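Local coordinates for protein Alpha/beta hydrolase (PDB 6KSU) that probably closes non-ribosomally made peptides into macrolactams, acting as a penicillin-binding-protein-like cyclase that couples residues of opposite chirality, at residues E91-F96 / A184-A189. Residues are numbered along the deposited sequence; the frame is centred on the assembly and turned at random.
Sequences ELVMQF and AVIEAA
Ile-186 reaches across to Leu-92, Val-93 and Phe-96, joining helix 176-189 to helix 85-98. The segment axes run 10.4 Å apart at 32°, in the same general direction, and the nearest pair of CA atoms across the segments is Val-93 CA and Ile-186 CA, 6.5 Å apart. That separation is spanned by side chains, as tracing Ile-186 outward demonstrates. Its CB lies too far back to touch the other helix and serves as the branch point. With CG1 anti to the carbonyl carbon (chi1 -80°) and the chain extended beyond it (chi2 162°), the longer arm is carried over to helix 85-98. Along this arm CG1 meets Val-93 CG2 at 3.7 Å. The terminal CD1 then sits between two residues of consecutive position: it is 3.5 Å from Val-93 CG2, slightly tighter than usual van der Waals contact, and 3.6 Å from Leu-92 CD2. The short branch, CG2, goes instead towards the aromatic ring, reaching Phe-96 CE2 obliquely at a looser 4.5 Å.

Neighbouring helices pack round the contact: helix 194-206 supplies Cys-201 against Leu-92 and Ala-197 against Ile-186, while Val-128 and Leu-132 of helix 128-132 pack on Val-93. The contact belongs to the all-helical region of the beta-lactamase-like domain, and helix 85-98 is the one bearing the lysine of a likely SxxK motif near its start. Every touching pair is carbon to carbon between buried residues, so the 251 Å² interface is held by dispersion and the exclusion of water; the fit depends on the shapes of the branched side chains, with no charged or hydrogen-bonding group taking part across the two segments.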
ATOM      1  N   GLU A  91      -4.016  -2.646 -11.794  1.00 19.45           N
ATOM      2  CA  GLU A  91      -4.172  -2.178 -13.155  1.00 22.67           C
ATOM      3  C   GLU A  91      -4.037  -3.334 -14.144  1.00 19.73           C
ATOM      4  O   GLU A  91      -4.798  -3.431 -15.114  1.00 21.01           O
ATOM      5  CB  GLU A  91      -3.149  -1.079 -13.411  1.00 19.61           C
ATOM      6  CG  GLU A  91      -3.593   0.323 -12.910  1.00 19.81           C
ATOM      7  CD  GLU A  91      -2.728   1.432 -13.539  1.00 21.88           C
ATOM      8  OE1 GLU A  91      -1.574   1.128 -13.891  1.00 21.49           O
ATOM      9  OE2 GLU A  91      -3.193   2.577 -13.712  1.00 20.81           O
ATOM     10  N   LEU A  92      -3.088  -4.229 -13.889  1.00 16.41           N
ATOM     11  CA  LEU A  92      -2.904  -5.403 -14.718  1.00 18.96           C
ATOM     12  C   LEU A  92      -4.137  -6.297 -14.671  1.00 28.21           C
ATOM     13  O   LEU A  92      -4.647  -6.730 -15.713  1.00 24.87           O
ATOM     14  CB  LEU A  92      -1.663  -6.143 -14.239  1.00 17.50           C
ATOM     15  CG  LEU A  92      -1.270  -7.370 -15.040  1.00 20.62           C
ATOM     16  CD1 LEU A  92      -1.193  -6.995 -16.501  1.00 24.39           C
ATOM     17  CD2 LEU A  92       0.070  -7.894 -14.532  1.00 19.52           C
ATOM     18  N   VAL A  93      -4.650  -6.559 -13.462  1.00 25.35           N
ATOM     19  CA  VAL A  93      -5.841  -7.395 -13.312  1.00 25.74           C
ATOM     20  C   VAL A  93      -7.021  -6.769 -14.047  1.00 24.05           C
ATOM     21  O   VAL A  93      -7.797  -7.461 -14.728  1.00 21.06           O
ATOM     22  CB  VAL A  93      -6.159  -7.614 -11.810  1.00 16.45           C
ATOM     23  CG1 VAL A  93      -7.513  -8.260 -11.640  1.00 21.53           C
ATOM     24  CG2 VAL A  93      -5.107  -8.450 -11.148  1.00 14.64           C
ATOM     25  N   MET A  94      -7.174  -5.446 -13.923  1.00 19.87           N
ATOM     26  CA  MET A  94      -8.307  -4.796 -14.566  1.00 23.57           C
ATOM     27  C   MET A  94      -8.222  -4.874 -16.088  1.00 30.14           C
ATOM     28  O   MET A  94      -9.264  -4.896 -16.749  1.00 27.68           O
ATOM     29  CB  MET A  94      -8.420  -3.340 -14.117  1.00 18.88           C
ATOM     30  CG  MET A  94      -8.831  -3.154 -12.673  1.00 22.35           C
ATOM     31  SD  MET A  94     -10.330  -4.063 -12.163  1.00 32.92           S
ATOM     32  CE  MET A  94     -11.579  -2.913 -12.698  1.00 24.23           C
ATOM     33  N   GLN A  95      -7.008  -4.902 -16.663  1.00 26.45           N
ATOM     34  CA  GLN A  95      -6.884  -5.096 -18.109  1.00 29.34           C
ATOM     35  C   GLN A  95      -7.529  -6.400 -18.555  1.00 34.74           C
ATOM     36  O   GLN A  95      -8.233  -6.438 -19.576  1.00 31.71           O
ATOM     37  CB  GLN A  95      -5.422  -5.108 -18.532  1.00 29.09           C
ATOM     38  CG  GLN A  95      -4.821  -3.792 -18.873  1.00 31.64           C
ATOM     39  CD  GLN A  95      -3.406  -3.988 -19.356  1.00 42.07           C
ATOM     40  OE1 GLN A  95      -2.850  -5.080 -19.221  1.00 52.62           O
ATOM     41  NE2 GLN A  95      -2.823  -2.956 -19.951  1.00 40.61           N
ATOM     42  N   PHE A  96      -7.267  -7.492 -17.820  1.00 33.28           N
ATOM     43  CA  PHE A  96      -7.788  -8.797 -18.218  1.00 30.48           C
ATOM     44  C   PHE A  96      -9.299  -8.837 -18.099  1.00 34.51           C
ATOM     45  O   PHE A  96      -9.974  -9.471 -18.915  1.00 38.32           O
ATOM     46  CB  PHE A  96      -7.129  -9.896 -17.378  1.00 30.43           C
ATOM     47  CG  PHE A  96      -5.754 -10.229 -17.827  1.00 35.30           C
ATOM     48  CD1 PHE A  96      -5.542 -11.176 -18.818  1.00 37.78           C
ATOM     49  CD2 PHE A  96      -4.663  -9.537 -17.316  1.00 40.06           C
ATOM     50  CE1 PHE A  96      -4.265 -11.452 -19.270  1.00 39.42           C
ATOM     51  CE2 PHE A  96      -3.380  -9.805 -17.766  1.00 36.96           C
ATOM     52  CZ  PHE A  96      -3.178 -10.765 -18.738  1.00 36.28           C
ATOM     53  N   ALA A 184      -1.213 -15.244  -8.942  1.00 30.65           N
ATOM     54  CA  ALA A 184      -1.607 -16.562  -9.426  1.00 29.27           C
ATOM     55  C   ALA A 184      -2.801 -16.458 -10.373  1.00 25.48           C
ATOM     56  O   ALA A 184      -2.847 -17.131 -11.410  1.00 31.16           O
ATOM     57  CB  ALA A 184      -1.902 -17.478  -8.240  1.00 29.34           C
ATOM     58  N   VAL A 185      -3.743 -15.567 -10.069  1.00 22.48           N
ATOM     59  CA  VAL A 185      -4.903 -15.372 -10.935  1.00 29.40           C
ATOM     60  C   VAL A 185      -4.471 -14.880 -12.310  1.00 29.31           C
ATOM     61  O   VAL A 185      -4.863 -15.445 -13.337  1.00 32.41           O
ATOM     62  CB  VAL A 185      -5.896 -14.400 -10.284  1.00 27.72           C
ATOM     63  CG1 VAL A 185      -6.875 -13.856 -11.336  1.00 22.61           C
ATOM     64  CG2 VAL A 185      -6.615 -15.086  -9.150  1.00 25.61           C
ATOM     65  N   ILE A 186      -3.664 -13.812 -12.347  1.00 27.49           N
ATOM     66  CA  ILE A 186      -3.136 -13.291 -13.607  1.00 28.49           C
ATOM     67  C   ILE A 186      -2.440 -14.395 -14.384  1.00 31.26           C
ATOM     68  O   ILE A 186      -2.583 -14.504 -15.610  1.00 34.41           O
ATOM     69  CB  ILE A 186      -2.186 -12.109 -13.335  1.00 27.51           C
ATOM     70  CG1 ILE A 186      -2.971 -10.829 -13.073  1.00 24.77           C
ATOM     71  CG2 ILE A 186      -1.195 -11.917 -14.494  1.00 28.20           C
ATOM     72  CD1 ILE A 186      -2.120  -9.775 -12.371  1.00 21.94           C
ATOM     73  N   GLU A 187      -1.688 -15.247 -13.680  1.00 30.51           N
ATOM     74  CA  GLU A 187      -0.948 -16.307 -14.353  1.00 33.91           C
ATOM     75  C   GLU A 187      -1.892 -17.354 -14.935  1.00 37.66           C
ATOM     76  O   GLU A 187      -1.681 -17.823 -16.058  1.00 36.64           O
ATOM     77  CB  GLU A 187       0.064 -16.944 -13.396  1.00 32.41           C
ATOM     78  CG  GLU A 187       0.852 -18.108 -14.003  1.00 34.69           C
ATOM     79  CD  GLU A 187       1.710 -18.868 -12.986  1.00 45.29           C
ATOM     80  OE1 GLU A 187       2.028 -18.312 -11.906  1.00 44.91           O
ATOM     81  OE2 GLU A 187       2.079 -20.028 -13.269  1.00 41.69           O
ATOM     82  N   ALA A 188      -2.948 -17.728 -14.201  1.00 34.66           N
ATOM     83  CA  ALA A 188      -3.915 -18.665 -14.773  1.00 34.66           C
ATOM     84  C   ALA A 188      -4.788 -18.027 -15.851  1.00 41.11           C
ATOM     85  O   ALA A 188      -5.291 -18.748 -16.718  1.00 41.80           O
ATOM     86  CB  ALA A 188      -4.807 -19.260 -13.683  1.00 36.03           C
ATOM     87  N   ALA A 189      -4.980 -16.704 -15.825  1.00 37.77           N
ATOM     88  CA  ALA A 189      -5.897 -16.045 -16.753  1.00 36.66           C
ATOM     89  C   ALA A 189      -5.226 -15.764 -18.092  1.00 42.87           C
ATOM     90  O   ALA A 189      -5.696 -16.209 -19.145  1.00 43.97           O
ATOM     91  CB  ALA A 189      -6.430 -14.753 -16.132  1.00 41.84           C
TER